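Integron cassette protein (Vibrio cholerae, PDB 3FY6) is of unknown function but is encoded by a mobile integron gene cassette and forms a two-subunit assembly with an antiparallel sheet packed against helices. Local coordinates at residues A[14-19]-A[25-30]; A[34-39]-A[83-88]; A[47-52]-A[87-92]. All coordinates share one frame; numbering follows the deposited sequence.

Interaction 1: A[14-19]-A[25-30]; sequences LNIYSP and ETYIVE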
# COMPACT_ATOMS: atom_id res chain seq x y z
N LEU A 14 3.13 0.56 -18.79
CA LEU A 14 3.34 1.42 -17.63
C LEU A 14 4.78 1.31 -17.14
O LEU A 14 5.38 0.25 -17.19
CB LEU A 14 2.36 1.03 -16.52
CG LEU A 14 0.87 1.19 -16.84
CD1 LEU A 14 0.01 0.66 -15.71
CD2 LEU A 14 0.55 2.66 -17.12
N ASN A 15 5.34 2.42 -16.66
CA ASN A 15 6.74 2.44 -16.28
C ASN A 15 6.92 2.58 -14.77
O ASN A 15 6.70 3.65 -14.20
CB ASN A 15 7.47 3.57 -17.01
CG ASN A 15 7.16 3.59 -18.51
OD1 ASN A 15 6.67 4.58 -19.04
ND2 ASN A 15 7.41 2.47 -19.17
N ILE A 16 7.29 1.48 -14.12
CA ILE A 16 7.38 1.46 -12.66
C ILE A 16 8.83 1.41 -12.19
O ILE A 16 9.55 0.46 -12.49
CB ILE A 16 6.62 0.24 -12.09
CG1 ILE A 16 5.17 0.22 -12.59
CG2 ILE A 16 6.69 0.24 -10.56
CD1 ILE A 16 4.28 1.28 -11.96
N TYR A 17 9.25 2.40 -11.42
CA TYR A 17 10.64 2.44 -10.97
C TYR A 17 10.94 1.37 -9.94
O TYR A 17 10.23 1.24 -8.94
CB TYR A 17 11.04 3.82 -10.43
CG TYR A 17 12.51 3.85 -10.09
CD1 TYR A 17 13.47 4.04 -11.09
CD2 TYR A 17 12.95 3.62 -8.79
CE1 TYR A 17 14.82 4.02 -10.79
CE2 TYR A 17 14.31 3.61 -8.48
CZ TYR A 17 15.24 3.81 -9.49
OH TYR A 17 16.57 3.80 -9.20
N SER A 18 12.01 0.61 -10.18
CA SER A 18 12.42 -0.47 -9.30
C SER A 18 13.82 -0.24 -8.74
O SER A 18 14.79 -0.25 -9.49
CB SER A 18 12.42 -1.80 -10.05
OG SER A 18 13.19 -2.77 -9.36
N PRO A 19 13.92 -0.05 -7.42
CA PRO A 19 15.22 0.12 -6.77
C PRO A 19 16.06 -1.15 -6.91
O PRO A 19 17.28 -1.10 -6.77
CB PRO A 19 14.86 0.33 -5.30
CG PRO A 19 13.43 0.76 -5.31
CD PRO A 19 12.80 0.05 -6.47
N GLU A 25 10.75 -0.46 -14.68
CA GLU A 25 10.31 -1.73 -15.27
C GLU A 25 8.99 -1.54 -16.01
O GLU A 25 8.11 -0.79 -15.56
CB GLU A 25 10.16 -2.79 -14.19
CG GLU A 25 11.46 -3.12 -13.46
CD GLU A 25 12.38 -3.99 -14.30
OE1 GLU A 25 12.02 -5.14 -14.58
OE2 GLU A 25 13.48 -3.52 -14.67
N THR A 26 8.85 -2.20 -17.15
CA THR A 26 7.65 -2.06 -17.96
C THR A 26 6.60 -3.07 -17.51
O THR A 26 6.83 -4.27 -17.56
CB THR A 26 7.95 -2.24 -19.47
OG1 THR A 26 8.96 -1.31 -19.88
CG2 THR A 26 6.69 -2.03 -20.31
N TYR A 27 5.47 -2.57 -17.03
CA TYR A 27 4.34 -3.45 -16.74
C TYR A 27 3.36 -3.31 -17.89
O TYR A 27 2.92 -2.21 -18.20
CB TYR A 27 3.68 -3.05 -15.43
CG TYR A 27 4.44 -3.50 -14.21
CD1 TYR A 27 5.71 -3.01 -13.94
CD2 TYR A 27 3.89 -4.43 -13.33
CE1 TYR A 27 6.41 -3.42 -12.82
CE2 TYR A 27 4.59 -4.85 -12.20
CZ TYR A 27 5.84 -4.35 -11.95
OH TYR A 27 6.54 -4.78 -10.85
N ILE A 28 3.04 -4.42 -18.53
CA ILE A 28 2.15 -4.37 -19.69
C ILE A 28 0.74 -4.76 -19.29
O ILE A 28 0.49 -5.87 -18.83
CB ILE A 28 2.65 -5.26 -20.84
CG1 ILE A 28 4.11 -4.95 -21.15
CG2 ILE A 28 1.80 -5.04 -22.09
CD1 ILE A 28 4.73 -5.87 -22.18
N VAL A 29 -0.18 -3.81 -19.43
CA VAL A 29 -1.58 -4.07 -19.13
C VAL A 29 -2.35 -4.36 -20.41
O VAL A 29 -2.43 -3.52 -21.30
CB VAL A 29 -2.23 -2.86 -18.44
CG1 VAL A 29 -3.65 -3.20 -18.00
CG2 VAL A 29 -1.40 -2.42 -17.24
N GLU A 30 -2.91 -5.56 -20.51
CA GLU A 30 -3.74 -5.91 -21.65
C GLU A 30 -5.21 -5.85 -21.26
O GLU A 30 -5.66 -6.61 -20.40
CB GLU A 30 -3.41 -7.31 -22.17
CG GLU A 30 -2.33 -7.37 -23.22
CD GLU A 30 -2.40 -8.64 -24.05
OE1 GLU A 30 -3.49 -9.26 -24.09
OE2 GLU A 30 -1.38 -9.01 -24.67
O HOH W 1 9.60 0.95 -18.57
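Leu14 and Ile16 pair with Tyr27 and Glu25 along the first beta hairpin of the five-stranded antiparallel sheet, where segments 14-18 and 25-30 run antiparallel, their axes 4.7 Å apart at closest approach. Leu14 with Tyr27 and Ile16 with Glu25 are hydrogen-bonded pairs, and Asn15 with Thr26 is the non-hydrogen-bonded pair between them. Of the four backbone bonds, Ile16 N to Glu25 O is nearly straight, at 175°, whereas Glu25 N comes to Ile16 O from 40° above the carbonyl plane. Leu14, Ile16, Glu25 and Tyr27 share the sheet face that helix 95-114 covers in part, with Glu103 against Leu14 and Ala106 against Ile16. Here Ile16 crosses the tyrosine at about a right angle: its CG1, set beside its own backbone N (chi1 -55°), meets Tyr27 CD1 at 3.5 Å, while its CB lies near CE1. The phenol hydroxyl is anchored elsewhere, on the carboxylate of Asp69. Farther along, Leu14 CD1 touches Val29 CG2 at 3.7 Å, extending the apolar surface diagonally across the strands. Ser18 CB rests on Glu25 CG, and the carboxylate of Glu25 forms a salt bridge with Arg23. On the reverse face the side chains of Asn15 and Thr26 run alongside each other and are joined by a water, which accepts a hydrogen bond from Asn15 ND2 at 2.7 Å and lies 2.7 Å from Thr26 OG1.

Interaction 2: A[34-39]-A[83-88]; sequences DYMEIS and HAWLEW
Met36, a selenomethionine on strand 35-40, meets Trp85 of helix 77-89 in a Met-aromatic contact that seats the helix on the antiparallel sheet. From the start of its side chain it is committed to the indole: CB stands over one face, 3.8 Å from the centroid of the five-membered ring and only 8° off the ring normal, a CH-pi contact. With CG anti to the backbone N (chi1 169°), the chain runs on toward the helix, and CG itself packs on the carbonyl oxygen of Glu30 on the neighbouring strand. SE then lies obliquely to the five-membered ring, 5.0 Å from its centroid, and touches Trp85 CB at 3.8 Å. A bend at chi3 brings CE down beside the rim of the indole, 3.6 Å from Trp85 CE3 and 3.8 Å from Trp85 CB. Thus CB takes the face, while SE and CE lie against the root of the tryptophan side chain and its CE3 corner. Leu86 CD2 of the same helix touches the opposite face, toward its rim. Trp85 NE1 donates a hydrogen bond to the carbonyl of His32, just before the strand, fixing the rotation of the indole in this buried setting. Val29 and Leu31 of strand 23-31 and Trp57 of strand 53-57 also pack on Met36. Beyond the methionine, the strand backbone itself meets the far end of the indole, with Tyr35 CA 3.6 Å from Trp85 CZ2.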
# COMPACT_ATOMS: atom_id res chain seq x y z
N ASP A 34 -13.51 -9.27 -21.82
CA ASP A 34 -13.80 -10.32 -20.86
C ASP A 34 -12.78 -10.46 -19.73
O ASP A 34 -13.06 -11.11 -18.73
CB ASP A 34 -13.93 -11.67 -21.58
CG ASP A 34 -15.11 -11.71 -22.52
OD1 ASP A 34 -16.11 -11.00 -22.24
OD2 ASP A 34 -15.04 -12.44 -23.53
N TYR A 35 -11.60 -9.86 -19.88
CA TYR A 35 -10.58 -10.02 -18.86
C TYR A 35 -9.49 -8.97 -19.02
O TYR A 35 -9.36 -8.35 -20.07
CB TYR A 35 -9.95 -11.41 -18.95
CG TYR A 35 -9.13 -11.61 -20.22
CD1 TYR A 35 -9.68 -12.22 -21.34
CD2 TYR A 35 -7.81 -11.18 -20.29
CE1 TYR A 35 -8.93 -12.41 -22.50
CE2 TYR A 35 -7.05 -11.36 -21.45
CZ TYR A 35 -7.62 -11.97 -22.54
OH TYR A 35 -6.88 -12.15 -23.69
N MSE A 36 -8.70 -8.78 -17.97
CA MSE A 36 -7.52 -7.93 -18.06
C MSE A 36 -6.31 -8.73 -17.60
O MSE A 36 -6.41 -9.54 -16.68
CB MSE A 36 -7.68 -6.68 -17.18
CG MSE A 36 -6.39 -5.87 -17.00
SE MSE A 36 -6.58 -4.45 -15.66
CE MSE A 36 -7.81 -5.33 -14.50
N GLU A 37 -5.17 -8.51 -18.24
CA GLU A 37 -3.92 -9.11 -17.80
C GLU A 37 -2.86 -8.05 -17.55
O GLU A 37 -2.85 -7.01 -18.19
CB GLU A 37 -3.41 -10.14 -18.80
CG GLU A 37 -4.34 -11.33 -18.98
CD GLU A 37 -3.73 -12.44 -19.82
OE1 GLU A 37 -2.74 -12.18 -20.54
OE2 GLU A 37 -4.25 -13.57 -19.75
N ILE A 38 -1.99 -8.33 -16.59
CA ILE A 38 -0.88 -7.45 -16.27
C ILE A 38 0.38 -8.29 -16.26
O ILE A 38 0.49 -9.26 -15.50
CB ILE A 38 -1.05 -6.78 -14.90
CG1 ILE A 38 -2.39 -6.03 -14.83
CG2 ILE A 38 0.12 -5.84 -14.60
CD1 ILE A 38 -2.91 -5.87 -13.41
N SER A 39 1.33 -7.92 -17.12
CA SER A 39 2.57 -8.67 -17.27
C SER A 39 3.78 -7.84 -16.87
O SER A 39 3.87 -6.65 -17.16
CB SER A 39 2.74 -9.14 -18.71
OG SER A 39 1.78 -10.14 -19.03
N HIS A 83 -10.74 -0.75 -11.63
CA HIS A 83 -11.72 0.30 -11.89
C HIS A 83 -11.54 0.86 -13.29
O HIS A 83 -12.50 0.95 -14.04
CB HIS A 83 -11.64 1.42 -10.86
CG HIS A 83 -12.61 2.54 -11.11
ND1 HIS A 83 -13.97 2.35 -11.13
CD2 HIS A 83 -12.41 3.86 -11.35
CE1 HIS A 83 -14.57 3.51 -11.37
NE2 HIS A 83 -13.64 4.44 -11.51
N ALA A 84 -10.32 1.23 -13.64
CA ALA A 84 -10.07 1.77 -14.97
C ALA A 84 -10.52 0.78 -16.04
O ALA A 84 -11.14 1.17 -17.05
CB ALA A 84 -8.59 2.10 -15.13
N TRP A 85 -10.24 -0.49 -15.82
CA TRP A 85 -10.59 -1.53 -16.78
C TRP A 85 -12.11 -1.64 -16.93
O TRP A 85 -12.62 -1.65 -18.05
CB TRP A 85 -9.98 -2.88 -16.38
CG TRP A 85 -10.59 -4.06 -17.08
CD1 TRP A 85 -10.72 -4.25 -18.43
CD2 TRP A 85 -11.15 -5.22 -16.46
NE1 TRP A 85 -11.32 -5.45 -18.69
CE2 TRP A 85 -11.61 -6.07 -17.49
CE3 TRP A 85 -11.32 -5.63 -15.13
CZ2 TRP A 85 -12.21 -7.30 -17.24
CZ3 TRP A 85 -11.91 -6.85 -14.88
CH2 TRP A 85 -12.36 -7.67 -15.93
N LEU A 86 -12.81 -1.70 -15.80
CA LEU A 86 -14.27 -1.83 -15.84
C LEU A 86 -14.92 -0.62 -16.51
O LEU A 86 -15.87 -0.77 -17.27
CB LEU A 86 -14.84 -2.04 -14.44
CG LEU A 86 -14.46 -3.37 -13.78
CD1 LEU A 86 -15.11 -3.49 -12.42
CD2 LEU A 86 -14.86 -4.54 -14.66
N GLU A 87 -14.39 0.56 -16.24
CA GLU A 87 -14.92 1.76 -16.90
C GLU A 87 -14.64 1.76 -18.41
O GLU A 87 -15.50 2.12 -19.20
CB GLU A 87 -14.38 3.01 -16.22
CG GLU A 87 -14.94 3.18 -14.81
CD GLU A 87 -16.45 3.33 -14.81
OE1 GLU A 87 -16.97 4.18 -15.58
OE2 GLU A 87 -17.13 2.60 -14.06
N TRP A 88 -13.45 1.33 -18.79
CA TRP A 88 -13.08 1.24 -20.20
C TRP A 88 -13.94 0.20 -20.89
O TRP A 88 -14.35 0.35 -22.04
CB TRP A 88 -11.61 0.86 -20.33
CG TRP A 88 -11.19 0.44 -21.70
CD1 TRP A 88 -10.72 1.25 -22.70
CD2 TRP A 88 -11.17 -0.89 -22.23
NE1 TRP A 88 -10.43 0.50 -23.82
CE2 TRP A 88 -10.69 -0.82 -23.55
CE3 TRP A 88 -11.52 -2.15 -21.71
CZ2 TRP A 88 -10.55 -1.94 -24.37
CZ3 TRP A 88 -11.37 -3.27 -22.51
CH2 TRP A 88 -10.90 -3.16 -23.83

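Interaction 3: A[47-52]-A[87-92]; sequences ATYSEN and EWRKGA
Tyr49 projects its ring toward the end of helix 77-89 because CG is anti to the backbone N (chi1 -178°), and Arg89 answers with a chain extended from CG to NE that carries its guanidinium over that ring. A near-perpendicular turn at chi4 (-90°) then lays the planar group flat on the phenol, in a cation-pi stack whose planes differ by 9°. Arg89 CZ sits almost above the middle of the ring, 3.3 Å from the centroid. The three nitrogens spread around it: NE lies above the CG and CD1 side, NH1 above CZ and CE1, and NH2 comes closest, 3.1 Å from Tyr49 CE2. Of the arginine methylenes, CD alone adds an off-centre CH-pi contact. Arg89 NE also donates a hydrogen bond to the carbonyl of Lys33, which holds the guanidinium in place from a second direction. The arginine leaves the last turn of the helix, which ends in a Schellman motif: Ala92 N bonds to Glu87 O at 2.8 Å and Gly91 N to Trp88 O, with Gly91 at positive phi. Strand 43-50 is thereby joined to the helix terminus at the protein surface, by side chains alone. Glu51 OE2 lies 4.2 Å from Arg89 NH2, beyond a salt bridge and in a poorly ordered residue, so its electrostatic help is probably modest. The geometry is consistent with a contact held largely by dispersion and by attraction between the delocalised cation and the ring's pi electrons, with the Lys33 carbonyl fixing NE.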
# COMPACT_ATOMS: atom_id res chain seq x y z
N ALA A 47 -7.29 -10.84 -14.31
CA ALA A 47 -8.62 -10.62 -13.74
C ALA A 47 -9.67 -10.95 -14.80
O ALA A 47 -9.61 -10.44 -15.92
CB ALA A 47 -8.78 -9.17 -13.29
N THR A 48 -10.62 -11.81 -14.45
CA THR A 48 -11.65 -12.22 -15.40
C THR A 48 -13.00 -11.61 -15.04
O THR A 48 -13.44 -11.67 -13.89
CB THR A 48 -11.78 -13.75 -15.47
OG1 THR A 48 -11.95 -14.27 -14.15
CG2 THR A 48 -10.54 -14.36 -16.07
N TYR A 49 -13.66 -11.01 -16.03
CA TYR A 49 -14.97 -10.41 -15.81
C TYR A 49 -16.04 -11.48 -15.65
O TYR A 49 -16.04 -12.48 -16.36
CB TYR A 49 -15.34 -9.51 -16.99
CG TYR A 49 -16.67 -8.82 -16.81
CD1 TYR A 49 -16.76 -7.61 -16.14
CD2 TYR A 49 -17.83 -9.38 -17.31
CE1 TYR A 49 -17.97 -6.97 -15.97
CE2 TYR A 49 -19.05 -8.76 -17.14
CZ TYR A 49 -19.12 -7.55 -16.47
OH TYR A 49 -20.33 -6.92 -16.30
N SER A 50 -16.95 -11.27 -14.71
CA SER A 50 -18.12 -12.13 -14.57
C SER A 50 -19.39 -11.29 -14.48
O SER A 50 -19.41 -10.24 -13.84
CB SER A 50 -18.00 -13.07 -13.36
OG SER A 50 -17.97 -12.35 -12.14
N GLU A 51 -20.45 -11.75 -15.14
CA GLU A 51 -21.67 -10.96 -15.28
C GLU A 51 -22.30 -10.51 -13.97
O GLU A 51 -22.76 -9.37 -13.86
CB GLU A 51 -22.70 -11.72 -16.12
CG GLU A 51 -22.63 -11.38 -17.60
CD GLU A 51 -22.84 -9.90 -17.87
OE1 GLU A 51 -23.57 -9.25 -17.08
OE2 GLU A 51 -22.29 -9.39 -18.86
N ASN A 52 -22.30 -11.38 -12.97
CA ASN A 52 -23.04 -11.09 -11.76
C ASN A 52 -22.18 -10.97 -10.51
O ASN A 52 -22.70 -10.88 -9.40
CB ASN A 52 -24.15 -12.12 -11.55
CG ASN A 52 -25.17 -12.11 -12.67
OD1 ASN A 52 -25.75 -11.06 -12.98
ND2 ASN A 52 -25.39 -13.26 -13.29
N GLU A 87 -14.39 0.56 -16.24
CA GLU A 87 -14.92 1.76 -16.90
C GLU A 87 -14.64 1.76 -18.41
O GLU A 87 -15.50 2.12 -19.20
CB GLU A 87 -14.38 3.01 -16.22
CG GLU A 87 -14.94 3.18 -14.81
CD GLU A 87 -16.45 3.33 -14.81
OE1 GLU A 87 -16.97 4.18 -15.58
OE2 GLU A 87 -17.13 2.60 -14.06
N TRP A 88 -13.45 1.33 -18.79
CA TRP A 88 -13.08 1.24 -20.20
C TRP A 88 -13.94 0.20 -20.89
O TRP A 88 -14.35 0.35 -22.04
CB TRP A 88 -11.61 0.86 -20.33
CG TRP A 88 -11.19 0.44 -21.70
CD1 TRP A 88 -10.72 1.25 -22.70
CD2 TRP A 88 -11.17 -0.89 -22.23
NE1 TRP A 88 -10.43 0.50 -23.82
CE2 TRP A 88 -10.69 -0.82 -23.55
CE3 TRP A 88 -11.52 -2.15 -21.71
CZ2 TRP A 88 -10.55 -1.94 -24.37
CZ3 TRP A 88 -11.37 -3.27 -22.51
CH2 TRP A 88 -10.90 -3.16 -23.83
N ARG A 89 -14.20 -0.88 -20.16
CA ARG A 89 -14.93 -2.01 -20.68
C ARG A 89 -16.31 -1.60 -21.21
O ARG A 89 -16.72 -2.02 -22.30
CB ARG A 89 -15.10 -3.05 -19.58
CG ARG A 89 -15.63 -4.36 -20.08
CD ARG A 89 -15.89 -5.33 -18.95
NE ARG A 89 -16.69 -6.43 -19.45
CZ ARG A 89 -18.02 -6.44 -19.43
NH1 ARG A 89 -18.67 -5.41 -18.91
NH2 ARG A 89 -18.69 -7.47 -19.92
N LYS A 90 -17.02 -0.79 -20.44
CA LYS A 90 -18.34 -0.33 -20.86
C LYS A 90 -18.28 0.98 -21.64
O LYS A 90 -19.31 1.63 -21.85
CB LYS A 90 -19.29 -0.22 -19.67
CG LYS A 90 -18.82 0.66 -18.53
CD LYS A 90 -19.56 0.29 -17.25
CE LYS A 90 -19.30 1.30 -16.15
NZ LYS A 90 -19.88 0.87 -14.84
N GLY A 91 -17.09 1.36 -22.09
CA GLY A 91 -16.95 2.51 -22.95
C GLY A 91 -17.06 3.86 -22.26
O GLY A 91 -17.31 4.88 -22.91
N ALA A 92 -16.90 3.88 -20.94
CA ALA A 92 -16.85 5.14 -20.21
C ALA A 92 -15.49 5.84 -20.43
O ALA A 92 -15.36 7.04 -20.22
CB ALA A 92 -17.11 4.91 -18.73

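In the fold
Of the three contacts, one builds the first hairpin of the sheet and two fasten helix 77-89 to it. Interaction 1 and interaction 2, with centres 16 Å apart, are joined directly: Glu30 N lies 2.7 Å from Glu37 O, and Ile28 N is equally close to Ser39 O, both probable hydrogen bonds between neighbouring strands. Interactions 2 and 3 are nearer still, their centres 7 Å apart, and use overlapping stretches at the end of helix 77-89, through Trp85 and Arg89, against adjacent strands; Trp85 CH2 approaches Tyr49 N to 3.6 Å. Interactions 1 and 3 lie on opposite sides of the chain's centre, about 23 Å apart between centres, and do not touch. Near interaction 2, His83 stacks on Tyr125 of the second subunit, bringing the same helix to the dimer interface.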